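Local coordinates for protein TetR family transcriptional regulator (Mycobacterium smegmatis, PDB 5XS9) that probably represses biotin-metabolism genes by binding operator DNA as a homodimer of helical subunits, as other TetR-family regulators do, at residues 6-11 / 27-32; 56-61 / 94-99; 73-78 / 180-185; 113-118 / 134-139. One frame throughout, in Å; residues are numbered along the deposited sequence.

Interaction 1: 6-11 / 27-32; sequences PDVVAA and RRLARE
In the N-terminal DNA-binding domain of this TetR-family protein, Leu29 packs helix 26-33, the first helix of the helix-turn-helix, against helix 5-19, where it meets Val8 and Ala11. Its two methyls share the task. Leu29 CD2 lies 3.8 Å from Val8 CG1, while Leu29 CD1 sits 3.8 Å from Ala11 CB and also touches the carbonyl oxygen of Val8. One leucine fork thus bridges two positions three residues apart on one side of helix 5-19. The extended first torsion of Leu29, with CG opposite the backbone N (chi1 -175°), carries the fork across the gap, and the side chains of Val8 and Leu29 meet at about a right angle. The helices are close here, with Ala11 CA 7.1 Å from Leu29 CA, as the small alanine permits. On the outer side of helix 26-33, Arg28 holds Glu32 side-on. Arg28 NE reaches Glu32 OE2 at 2.9 Å, on the anti lone pair, and Arg28 NH2 comes to the same oxygen at 3.1 Å from above the carboxylate plane. Around this core, Leu29 continues onto Ala12 and Ile15 of helix 5-19 and onto Leu50 of helix 47-58, while Val8 rests on Phe44.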
loop_
_atom_site.group_PDB
_atom_site.type_symbol
_atom_site.label_atom_id
_atom_site.label_comp_id
_atom_site.label_asym_id
_atom_site.label_seq_id
_atom_site.Cartn_x
_atom_site.Cartn_y
_atom_site.Cartn_z
ATOM N N PRO A 6 17.815 -9.371 20.542
ATOM C CA PRO A 6 18.092 -8.027 20.065
ATOM C C PRO A 6 19.176 -7.874 19.000
ATOM O O PRO A 6 19.016 -7.058 18.057
ATOM C CB PRO A 6 18.484 -7.300 21.349
ATOM C CG PRO A 6 17.614 -7.920 22.388
ATOM C CD PRO A 6 17.488 -9.367 21.989
ATOM N N ASP A 7 20.268 -8.621 19.132
ATOM C CA ASP A 7 21.334 -8.606 18.114
ATOM C C ASP A 7 20.853 -9.193 16.798
ATOM O O ASP A 7 21.263 -8.766 15.752
ATOM C CB ASP A 7 22.591 -9.403 18.565
ATOM C CG ASP A 7 23.314 -8.755 19.741
ATOM O OD1 ASP A 7 23.539 -7.529 19.722
ATOM O OD2 ASP A 7 23.676 -9.480 20.682
ATOM N N VAL A 8 20.047 -10.234 16.873
ATOM C CA VAL A 8 19.527 -10.859 15.671
ATOM C C VAL A 8 18.655 -9.846 14.890
ATOM O O VAL A 8 18.846 -9.644 13.682
ATOM C CB VAL A 8 18.752 -12.138 16.009
ATOM C CG1 VAL A 8 18.079 -12.712 14.770
ATOM C CG2 VAL A 8 19.734 -13.161 16.619
ATOM N N VAL A 9 17.784 -9.148 15.619
ATOM C CA VAL A 9 16.838 -8.202 15.003
ATOM C C VAL A 9 17.590 -7.085 14.390
ATOM O O VAL A 9 17.316 -6.674 13.268
ATOM C CB VAL A 9 15.812 -7.713 16.019
ATOM C CG1 VAL A 9 14.948 -6.615 15.391
ATOM C CG2 VAL A 9 14.937 -8.886 16.444
ATOM N N ALA A 10 18.609 -6.609 15.104
ATOM C CA ALA A 10 19.445 -5.570 14.590
ATOM C C ALA A 10 20.207 -5.981 13.310
ATOM O O ALA A 10 20.318 -5.196 12.332
ATOM C CB ALA A 10 20.440 -5.099 15.685
ATOM N N ALA A 11 20.764 -7.180 13.314
ATOM C CA ALA A 11 21.443 -7.671 12.113
ATOM C C ALA A 11 20.430 -7.752 10.960
ATOM O O ALA A 11 20.732 -7.399 9.805
ATOM C CB ALA A 11 22.061 -9.041 12.363
ATOM N N ARG A 27 18.236 -17.601 5.833
ATOM C CA ARG A 27 19.582 -18.097 5.425
ATOM C C ARG A 27 20.570 -16.936 5.304
ATOM O O ARG A 27 21.686 -17.055 5.761
ATOM C CB ARG A 27 19.561 -18.942 4.153
ATOM C CG ARG A 27 19.353 -18.159 2.871
ATOM C CD ARG A 27 19.081 -19.052 1.667
ATOM N NE ARG A 27 18.380 -18.309 0.605
ATOM C CZ ARG A 27 17.086 -17.958 0.628
ATOM N NH1 ARG A 27 16.288 -18.239 1.674
ATOM N NH2 ARG A 27 16.570 -17.312 -0.406
ATOM N N ARG A 28 20.142 -15.789 4.771
ATOM C CA ARG A 28 21.066 -14.633 4.703
ATOM C C ARG A 28 21.422 -14.092 6.088
ATOM O O ARG A 28 22.558 -13.721 6.360
ATOM C CB ARG A 28 20.454 -13.500 3.845
ATOM C CG ARG A 28 21.309 -12.240 3.789
ATOM C CD ARG A 28 22.465 -12.462 2.869
ATOM N NE ARG A 28 23.372 -11.322 2.874
ATOM C CZ ARG A 28 23.437 -10.377 1.935
ATOM N NH1 ARG A 28 22.631 -10.363 0.859
ATOM N NH2 ARG A 28 24.341 -9.417 2.075
ATOM N N LEU A 29 20.428 -14.053 6.966
ATOM C CA LEU A 29 20.630 -13.552 8.310
ATOM C C LEU A 29 21.668 -14.442 9.013
ATOM O O LEU A 29 22.552 -13.924 9.687
ATOM C CB LEU A 29 19.312 -13.599 9.096
ATOM C CG LEU A 29 19.320 -12.998 10.495
ATOM C CD1 LEU A 29 19.902 -11.560 10.572
ATOM C CD2 LEU A 29 17.901 -13.108 10.999
ATOM N N ALA A 30 21.515 -15.768 8.891
ATOM C CA ALA A 30 22.484 -16.704 9.515
ATOM C C ALA A 30 23.903 -16.496 8.971
ATOM O O ALA A 30 24.864 -16.494 9.732
ATOM C CB ALA A 30 22.073 -18.138 9.345
ATOM N N ARG A 31 24.022 -16.289 7.671
ATOM C CA ARG A 31 25.326 -15.988 7.097
ATOM C C ARG A 31 25.933 -14.686 7.675
ATOM O O ARG A 31 27.058 -14.719 8.116
ATOM C CB ARG A 31 25.245 -15.960 5.588
ATOM C CG ARG A 31 26.558 -15.647 4.912
ATOM C CD ARG A 31 26.564 -16.131 3.475
ATOM N NE ARG A 31 25.668 -15.449 2.514
ATOM C CZ ARG A 31 25.787 -14.183 2.093
ATOM N NH1 ARG A 31 26.718 -13.359 2.603
ATOM N NH2 ARG A 31 24.940 -13.718 1.162
ATOM N N GLU A 32 25.156 -13.596 7.763
ATOM C CA GLU A 32 25.639 -12.350 8.305
ATOM C C GLU A 32 26.006 -12.433 9.764
ATOM O O GLU A 32 26.892 -11.723 10.213
ATOM C CB GLU A 32 24.624 -11.230 8.127
ATOM C CG GLU A 32 24.320 -10.900 6.669
ATOM C CD GLU A 32 25.525 -10.436 5.862
ATOM O OE1 GLU A 32 26.471 -9.863 6.410
ATOM O OE2 GLU A 32 25.508 -10.643 4.650
#

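Interaction 2: 56-61 / 94-99; sequences DHILRT and ELVSAS
Asp56 OD1 accepts two hydrogen bonds, from Ser105 OG and from the backbone N of Val107, while Asp56 OD2 takes the backbone N of Val106; the carboxylate thereby ties the end of helix 47-58 to the start of helix 106-122. Close by, the contact with segment 94-99 is wholly apolar. Leu59 and Val96 reach toward each other tip to tip, and both branches of the valine take part: Leu59 CD1 is 3.9 Å from Val96 CG1, and Leu59 CD1 and CG each lie 4.1 Å from Val96 CG2. With its CG1 opposite the backbone N (chi1 174°), Val96 spreads its two methyls before the leucine end. Helix 47-58 corresponds to the fourth helix of TetR-family proteins, which connects the DNA-binding domain to the C-terminal domain, to which helix 92-101 belongs; these side chains therefore lie at the junction of the two. Ile58 adds looser contacts, its CD1 being 4.2 Å from Leu95 CD2 and its CG2 4.3 Å from Val96 CG2. The hydrophobic cluster extends through Leu82 and Leu86 of helix 71-87, which touch Leu59, and through Leu16 of helix 5-19, which meets both Ile58 and Leu95.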
loop_
_atom_site.group_PDB
_atom_site.type_symbol
_atom_site.label_atom_id
_atom_site.label_comp_id
_atom_site.label_asym_id
_atom_site.label_seq_id
_atom_site.Cartn_x
_atom_site.Cartn_y
_atom_site.Cartn_z
ATOM N N ASP A 56 8.496 -4.406 14.322
ATOM C CA ASP A 56 8.394 -3.757 15.660
ATOM C C ASP A 56 9.594 -2.983 16.049
ATOM O O ASP A 56 9.481 -1.965 16.695
ATOM C CB ASP A 56 7.974 -4.735 16.721
ATOM C CG ASP A 56 6.560 -5.192 16.485
ATOM O OD1 ASP A 56 5.763 -4.447 15.847
ATOM O OD2 ASP A 56 6.207 -6.265 16.904
ATOM N N HIS A 57 10.737 -3.376 15.530
ATOM C CA HIS A 57 11.971 -2.683 15.817
ATOM C C HIS A 57 12.005 -1.362 15.068
ATOM O O HIS A 57 12.371 -0.332 15.638
ATOM C CB HIS A 57 13.160 -3.574 15.406
ATOM C CG HIS A 57 14.490 -2.954 15.664
ATOM N ND1 HIS A 57 15.377 -2.653 14.659
ATOM C CD2 HIS A 57 15.091 -2.592 16.813
ATOM C CE1 HIS A 57 16.455 -2.096 15.175
ATOM N NE2 HIS A 57 16.299 -2.037 16.478
ATOM N N ILE A 58 11.673 -1.413 13.776
ATOM C CA ILE A 58 11.490 -0.242 12.879
ATOM C C ILE A 58 10.492 0.766 13.482
ATOM O O ILE A 58 10.634 1.963 13.325
ATOM C CB ILE A 58 10.965 -0.747 11.470
ATOM C CG1 ILE A 58 12.107 -1.316 10.654
ATOM C CG2 ILE A 58 10.310 0.292 10.598
ATOM C CD1 ILE A 58 11.582 -2.084 9.444
ATOM N N LEU A 59 9.467 0.277 14.120
ATOM C CA LEU A 59 8.380 1.104 14.628
ATOM C C LEU A 59 8.562 1.504 16.115
ATOM O O LEU A 59 7.700 2.199 16.673
ATOM C CB LEU A 59 7.049 0.288 14.522
ATOM C CG LEU A 59 6.508 0.039 13.123
ATOM C CD1 LEU A 59 5.314 -0.887 13.155
ATOM C CD2 LEU A 59 6.182 1.342 12.421
ATOM N N ARG A 60 9.625 1.023 16.760
ATOM C CA ARG A 60 10.078 1.540 18.063
ATOM C C ARG A 60 9.932 3.075 18.194
ATOM O O ARG A 60 9.264 3.534 19.086
ATOM C CB ARG A 60 11.531 1.130 18.245
ATOM C CG ARG A 60 12.246 1.534 19.525
ATOM C CD ARG A 60 13.602 0.822 19.585
ATOM N NE ARG A 60 14.215 0.687 18.246
ATOM C CZ ARG A 60 15.059 1.545 17.657
ATOM N NH1 ARG A 60 15.472 2.662 18.271
ATOM N NH2 ARG A 60 15.504 1.274 16.424
ATOM N N THR A 61 10.481 3.861 17.274
ATOM C CA THR A 61 10.339 5.300 17.399
ATOM C C THR A 61 8.942 5.847 17.066
ATOM O O THR A 61 8.659 6.953 17.464
ATOM C CB THR A 61 11.335 6.101 16.543
ATOM O OG1 THR A 61 11.022 5.955 15.128
ATOM C CG2 THR A 61 12.750 5.704 16.893
ATOM N N GLU A 94 6.656 -1.270 3.029
ATOM C CA GLU A 94 6.225 -2.583 2.511
ATOM C C GLU A 94 6.319 -3.666 3.585
ATOM O O GLU A 94 5.463 -4.536 3.691
ATOM C CB GLU A 94 7.107 -3.013 1.329
ATOM C CG GLU A 94 6.659 -4.290 0.676
ATOM C CD GLU A 94 7.651 -4.779 -0.409
ATOM O OE1 GLU A 94 8.411 -3.947 -0.939
ATOM O OE2 GLU A 94 7.685 -5.997 -0.698
ATOM N N LEU A 95 7.380 -3.616 4.350
ATOM C CA LEU A 95 7.631 -4.634 5.374
ATOM C C LEU A 95 6.573 -4.473 6.470
ATOM O O LEU A 95 5.977 -5.468 6.892
ATOM C CB LEU A 95 9.053 -4.472 5.933
ATOM C CG LEU A 95 9.591 -5.616 6.831
ATOM C CD1 LEU A 95 11.077 -5.714 6.791
ATOM C CD2 LEU A 95 9.126 -5.324 8.236
ATOM N N VAL A 96 6.296 -3.242 6.909
ATOM C CA VAL A 96 5.225 -3.005 7.939
ATOM C C VAL A 96 3.844 -3.345 7.418
ATOM O O VAL A 96 3.057 -3.974 8.153
ATOM C CB VAL A 96 5.280 -1.638 8.563
ATOM C CG1 VAL A 96 4.118 -1.411 9.475
ATOM C CG2 VAL A 96 6.631 -1.517 9.307
ATOM N N SER A 97 3.569 -3.030 6.137
ATOM C CA SER A 97 2.300 -3.493 5.493
ATOM C C SER A 97 2.092 -4.961 5.566
ATOM O O SER A 97 0.990 -5.388 5.901
ATOM C CB SER A 97 2.122 -3.067 4.047
ATOM O OG SER A 97 2.250 -1.661 4.018
ATOM N N ALA A 98 3.094 -5.728 5.134
ATOM C CA ALA A 98 2.954 -7.173 5.122
ATOM C C ALA A 98 2.881 -7.732 6.549
ATOM O O ALA A 98 2.124 -8.698 6.815
ATOM C CB ALA A 98 4.041 -7.858 4.279
ATOM N N SER A 99 3.560 -7.117 7.506
ATOM C CA SER A 99 3.455 -7.607 8.867
ATOM C C SER A 99 2.150 -7.278 9.550
ATOM O O SER A 99 1.672 -8.054 10.357
ATOM C CB SER A 99 4.625 -7.147 9.739
ATOM O OG SER A 99 5.829 -7.736 9.258
#

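Interaction 3: 73-78 / 180-185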
loop_
_atom_site.group_PDB
_atom_site.type_symbol
_atom_site.label_atom_id
_atom_site.label_comp_id
_atom_site.label_asym_id
_atom_site.label_seq_id
_atom_site.Cartn_x
_atom_site.Cartn_y
_atom_site.Cartn_z
ATOM N N GLU A 73 -5.032 16.543 16.381
ATOM C CA GLU A 73 -3.600 16.617 16.475
ATOM C C GLU A 73 -3.039 15.285 16.904
ATOM O O GLU A 73 -1.969 14.881 16.483
ATOM C CB GLU A 73 -3.175 17.771 17.444
ATOM C CG GLU A 73 -3.121 19.152 16.794
ATOM C CD GLU A 73 -4.450 19.735 16.267
ATOM O OE1 GLU A 73 -4.542 20.039 15.017
ATOM O OE2 GLU A 73 -5.401 19.899 17.086
ATOM N N GLN A 74 -3.757 14.515 17.683
ATOM C CA GLN A 74 -3.312 13.164 17.888
ATOM C C GLN A 74 -3.156 12.319 16.596
ATOM O O GLN A 74 -2.211 11.486 16.471
ATOM C CB GLN A 74 -4.298 12.376 18.773
ATOM C CG GLN A 74 -4.434 12.922 20.221
ATOM C CD GLN A 74 -5.546 12.261 20.997
ATOM O OE1 GLN A 74 -5.834 11.081 20.851
ATOM N NE2 GLN A 74 -6.193 13.058 21.853
ATOM N N ILE A 75 -4.138 12.443 15.706
ATOM C CA ILE A 75 -4.067 11.694 14.456
ATOM C C ILE A 75 -2.875 12.208 13.653
ATOM O O ILE A 75 -2.067 11.426 13.165
ATOM C CB ILE A 75 -5.336 11.859 13.667
ATOM C CG1 ILE A 75 -6.430 11.025 14.388
ATOM C CG2 ILE A 75 -5.094 11.366 12.233
ATOM C CD1 ILE A 75 -7.745 11.337 13.901
ATOM N N HIS A 76 -2.767 13.514 13.546
ATOM C CA HIS A 76 -1.624 14.077 12.810
ATOM C C HIS A 76 -0.302 13.573 13.384
ATOM O O HIS A 76 0.568 13.128 12.644
ATOM C CB HIS A 76 -1.697 15.632 12.697
ATOM C CG HIS A 76 -2.726 16.110 11.708
ATOM N ND1 HIS A 76 -2.523 16.046 10.332
ATOM C CD2 HIS A 76 -3.937 16.704 11.880
ATOM C CE1 HIS A 76 -3.585 16.534 9.713
ATOM N NE2 HIS A 76 -4.456 16.935 10.626
ATOM N N GLU A 77 -0.154 13.627 14.706
ATOM C CA GLU A 77 1.125 13.344 15.356
ATOM C C GLU A 77 1.467 11.903 15.203
ATOM O O GLU A 77 2.584 11.531 14.770
ATOM C CB GLU A 77 1.103 13.810 16.856
ATOM C CG GLU A 77 2.439 13.852 17.537
ATOM C CD GLU A 77 3.322 15.069 17.140
ATOM O OE1 GLU A 77 2.876 16.002 16.446
ATOM O OE2 GLU A 77 4.493 15.093 17.563
ATOM N N SER A 78 0.490 11.005 15.424
ATOM C CA SER A 78 0.728 9.595 15.229
ATOM C C SER A 78 1.090 9.168 13.820
ATOM O O SER A 78 1.941 8.300 13.602
ATOM C CB SER A 78 -0.444 8.731 15.736
ATOM O OG SER A 78 -0.445 8.839 17.168
ATOM N N LEU A 180 -7.994 15.427 5.044
ATOM C CA LEU A 180 -9.247 14.905 4.524
ATOM C C LEU A 180 -9.804 13.852 5.432
ATOM O O LEU A 180 -11.002 13.850 5.678
ATOM C CB LEU A 180 -9.106 14.212 3.164
ATOM C CG LEU A 180 -8.933 15.059 1.925
ATOM C CD1 LEU A 180 -8.779 14.131 0.733
ATOM C CD2 LEU A 180 -10.137 15.964 1.725
ATOM N N LEU A 181 -8.943 12.939 5.908
ATOM C CA LEU A 181 -9.431 11.941 6.837
ATOM C C LEU A 181 -9.950 12.521 8.139
ATOM O O LEU A 181 -10.950 12.091 8.648
ATOM C CB LEU A 181 -8.324 10.930 7.140
ATOM C CG LEU A 181 -8.030 9.985 5.994
ATOM C CD1 LEU A 181 -6.733 9.292 6.327
ATOM C CD2 LEU A 181 -9.197 9.014 5.863
ATOM N N VAL A 182 -9.238 13.511 8.683
ATOM C CA VAL A 182 -9.636 14.165 9.883
ATOM C C VAL A 182 -10.942 14.883 9.725
ATOM O O VAL A 182 -11.787 14.774 10.581
ATOM C CB VAL A 182 -8.472 15.141 10.350
ATOM C CG1 VAL A 182 -8.910 16.143 11.339
ATOM C CG2 VAL A 182 -7.331 14.311 10.896
ATOM N N ASP A 183 -11.099 15.608 8.649
ATOM C CA ASP A 183 -12.379 16.249 8.375
ATOM C C ASP A 183 -13.508 15.248 8.196
ATOM O O ASP A 183 -14.603 15.514 8.685
ATOM C CB ASP A 183 -12.299 17.157 7.165
ATOM C CG ASP A 183 -11.500 18.432 7.455
ATOM O OD1 ASP A 183 -11.526 18.892 8.566
ATOM O OD2 ASP A 183 -10.840 18.953 6.584
ATOM N N GLY A 184 -13.233 14.092 7.580
ATOM C CA GLY A 184 -14.235 13.019 7.485
ATOM C C GLY A 184 -14.619 12.403 8.826
ATOM O O GLY A 184 -15.778 12.149 9.078
ATOM N N LEU A 185 -13.646 12.234 9.718
ATOM C CA LEU A 185 -13.930 11.783 11.044
ATOM C C LEU A 185 -14.800 12.780 11.774
ATOM O O LEU A 185 -15.754 12.379 12.451
ATOM C CB LEU A 185 -12.663 11.498 11.826
ATOM C CG LEU A 185 -11.812 10.318 11.423
ATOM C CD1 LEU A 185 -10.417 10.314 11.973
ATOM C CD2 LEU A 185 -12.482 8.965 11.761
#
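Ile75 takes a first torsion of -73°, which sets CG2 opposite the backbone N and swings CG1 beside it, so that its two branches find different partners on helix 180-185. The CG2 branch meets Val182, whose CG1 stands opposite its backbone N (chi1 163°), leaving CG2 opposite the carbonyl carbon; Ile75 CG2 and Val182 CG2 are 3.9 Å apart, and the two side chains slide past each other in opposite directions. The other branch ends in CD1, which faces Leu185 CD1 tip to tip at 3.5 Å, closer than usual for two methyls and a sign of tight packing. His76 meets the same valine methyl, its NE2 3.9 Å from Val182 CG2, with the side chains crossing at about a right angle. That nitrogen is used in a hydrogen bond to Gln179 OE1, so its approach to the valine is van der Waals contact. The two helix segments run roughly antiparallel, at 150° between their N-to-C directions, with axes 10.5 Å apart at closest. Helix 170-186 packs here on helix 71-87 and on helix 129-155, where Leu185 touches Ala132, and its Leu181 meets Leu181 of the second subunit, as expected of the helices that form the dimer interface in TetR-family proteins.

Interaction 4: 113-118 / 134-139; sequences EQLGRA and RTVIYY
Leu115 sends a single methyl, CD1, between Val136 and Ile137, and the conformations of all three residues explain the fit. Leu115 has its CG opposite the carbonyl carbon (chi1 -69°) and then an extended second torsion, which carries CD1 outward from helix 106-122. Ile137 starts out beside the contact but folds back toward it: its second torsion of -59° bends CD1 round to Leu115, giving 3.7 Å between Ile137 CD1 and Leu115 CD1. Ile137 CG1 backs this up at 3.9 Å from the same leucine atom. The two side chains cross obliquely. Val136, whose CG1 lies opposite the backbone N, brings that methyl to 4.0 Å from Leu115 CD1. With Leu115 CA and Val136 CA 8.1 Å apart, the contact is made by side chains alone. On helix 106-122 itself, Arg117 NH1 pairs with Glu113 OE1 at 2.7 Å, although the arginine is poorly ordered. In the regulatory domain of this TetR-type protein the contact joins helix 106-122 to the long helix 129-155; Cys79 and Leu82 of helix 71-87 pack on Val136 and Ile137, Phe100 of helix 92-101 lies against Ile137, and Tyr138 turns to the second subunit.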
loop_
_atom_site.group_PDB
_atom_site.type_symbol
_atom_site.label_atom_id
_atom_site.label_comp_id
_atom_site.label_asym_id
_atom_site.label_seq_id
_atom_site.Cartn_x
_atom_site.Cartn_y
_atom_site.Cartn_z
ATOM N N GLU A 113 -4.997 0.977 17.838
ATOM C CA GLU A 113 -5.779 1.212 19.046
ATOM C C GLU A 113 -5.637 2.663 19.448
ATOM O O GLU A 113 -6.601 3.340 19.842
ATOM C CB GLU A 113 -5.329 0.220 20.171
ATOM C CG GLU A 113 -5.719 0.625 21.588
ATOM C CD GLU A 113 -7.141 0.217 22.035
ATOM O OE1 GLU A 113 -7.791 1.038 22.730
ATOM O OE2 GLU A 113 -7.608 -0.917 21.749
ATOM N N GLN A 114 -4.439 3.200 19.377
ATOM C CA GLN A 114 -4.324 4.589 19.719
ATOM C C GLN A 114 -5.129 5.520 18.796
ATOM O O GLN A 114 -5.772 6.436 19.249
ATOM C CB GLN A 114 -2.844 4.967 19.736
ATOM C CG GLN A 114 -2.552 6.302 20.295
ATOM C CD GLN A 114 -1.074 6.460 20.678
ATOM O OE1 GLN A 114 -0.475 5.592 21.312
ATOM N NE2 GLN A 114 -0.514 7.595 20.349
ATOM N N LEU A 115 -5.113 5.266 17.494
ATOM C CA LEU A 115 -5.921 6.031 16.584
ATOM C C LEU A 115 -7.456 5.873 16.835
ATOM O O LEU A 115 -8.206 6.807 16.629
ATOM C CB LEU A 115 -5.626 5.645 15.142
ATOM C CG LEU A 115 -4.243 6.047 14.607
ATOM C CD1 LEU A 115 -4.060 5.310 13.300
ATOM C CD2 LEU A 115 -4.078 7.553 14.508
ATOM N N GLY A 116 -7.891 4.683 17.230
ATOM C CA GLY A 116 -9.262 4.455 17.631
ATOM C C GLY A 116 -9.714 5.343 18.748
ATOM O O GLY A 116 -10.811 5.828 18.708
ATOM N N ARG A 117 -8.847 5.662 19.707
ATOM C CA ARG A 117 -9.214 6.667 20.717
ATOM C C ARG A 117 -9.486 8.094 20.200
ATOM O O ARG A 117 -10.371 8.812 20.683
ATOM C CB ARG A 117 -8.176 6.675 21.826
ATOM C CG ARG A 117 -8.175 5.315 22.581
ATOM C CD ARG A 117 -7.297 5.338 23.851
ATOM N NE ARG A 117 -5.924 4.900 23.546
ATOM C CZ ARG A 117 -5.455 3.653 23.673
ATOM N NH1 ARG A 117 -6.231 2.673 24.156
ATOM N NH2 ARG A 117 -4.187 3.374 23.313
ATOM N N ALA A 118 -8.764 8.497 19.151
ATOM C CA ALA A 118 -8.999 9.786 18.560
ATOM C C ALA A 118 -10.309 9.695 17.788
ATOM O O ALA A 118 -11.119 10.615 17.800
ATOM C CB ALA A 118 -7.818 10.140 17.605
ATOM N N ARG A 134 -8.271 1.739 11.068
ATOM C CA ARG A 134 -7.669 1.036 9.972
ATOM C C ARG A 134 -7.666 1.864 8.676
ATOM O O ARG A 134 -6.724 1.790 7.886
ATOM C CB ARG A 134 -8.371 -0.310 9.715
ATOM C CG ARG A 134 -7.936 -1.365 10.747
ATOM C CD ARG A 134 -8.394 -2.764 10.401
ATOM N NE ARG A 134 -9.818 -2.835 10.348
ATOM C CZ ARG A 134 -10.623 -3.245 11.350
ATOM N NH1 ARG A 134 -10.154 -3.622 12.543
ATOM N NH2 ARG A 134 -11.935 -3.257 11.145
ATOM N N THR A 135 -8.728 2.641 8.464
ATOM C CA THR A 135 -8.843 3.507 7.316
ATOM C C THR A 135 -7.633 4.486 7.245
ATOM O O THR A 135 -6.981 4.638 6.188
ATOM C CB THR A 135 -10.173 4.252 7.324
ATOM O OG1 THR A 135 -11.301 3.309 7.125
ATOM C CG2 THR A 135 -10.187 5.278 6.176
ATOM N N VAL A 136 -7.340 5.101 8.370
ATOM C CA VAL A 136 -6.173 5.976 8.476
ATOM C C VAL A 136 -4.906 5.202 8.218
ATOM O O VAL A 136 -4.065 5.654 7.412
ATOM C CB VAL A 136 -6.145 6.653 9.842
ATOM C CG1 VAL A 136 -4.869 7.532 10.058
ATOM C CG2 VAL A 136 -7.439 7.474 10.068
ATOM N N ILE A 137 -4.778 3.995 8.799
ATOM C CA ILE A 137 -3.554 3.240 8.565
ATOM C C ILE A 137 -3.396 2.880 7.107
ATOM O O ILE A 137 -2.263 2.906 6.592
ATOM C CB ILE A 137 -3.472 1.973 9.466
ATOM C CG1 ILE A 137 -3.262 2.385 10.889
ATOM C CG2 ILE A 137 -2.364 1.050 9.052
ATOM C CD1 ILE A 137 -2.011 3.197 11.126
ATOM N N TYR A 138 -4.489 2.415 6.472
ATOM C CA TYR A 138 -4.384 2.055 5.096
ATOM C C TYR A 138 -3.945 3.224 4.240
ATOM O O TYR A 138 -3.155 3.038 3.299
ATOM C CB TYR A 138 -5.671 1.459 4.570
ATOM C CG TYR A 138 -6.062 0.171 5.218
ATOM C CD1 TYR A 138 -5.145 -0.828 5.431
ATOM C CD2 TYR A 138 -7.401 -0.078 5.558
ATOM C CE1 TYR A 138 -5.530 -1.986 6.041
ATOM C CE2 TYR A 138 -7.799 -1.268 6.110
ATOM C CZ TYR A 138 -6.871 -2.227 6.322
ATOM O OH TYR A 138 -7.221 -3.439 6.921
ATOM N N TYR A 139 -4.467 4.387 4.517
ATOM C CA TYR A 139 -3.973 5.571 3.819
ATOM C C TYR A 139 -2.443 5.787 4.001
ATOM O O TYR A 139 -1.688 6.023 3.025
ATOM C CB TYR A 139 -4.735 6.826 4.207
ATOM C CG TYR A 139 -4.016 8.114 3.832
ATOM C CD1 TYR A 139 -3.873 8.486 2.515
ATOM C CD2 TYR A 139 -3.334 8.871 4.787
ATOM C CE1 TYR A 139 -3.199 9.642 2.159
ATOM C CE2 TYR A 139 -2.613 10.000 4.428
ATOM C CZ TYR A 139 -2.543 10.399 3.104
ATOM O OH TYR A 139 -1.869 11.574 2.690
#

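Along the chain, interaction 1 closes first, in the DNA-binding domain; interaction 2 follows, its segments alternating with those of interaction 3, and interaction 4 falls wholly between the two segments of interaction 3. Interactions 1 and 3 lie on opposite sides of the chain's centre, with centres about 37 Å apart. Interaction 2, at the junction near the middle, touches interaction 1 where Val9 CG1 meets His57 CB at 3.5 Å, but its nearest atoms stay about 8 Å from interaction 3 and 7 Å from interaction 4; helix 71-87 runs between these regions. Interactions 3 and 4, with centres about 9 Å apart, merge through Ile75 CG1 and Ala118 CB at 3.6 Å at the dimer-facing end.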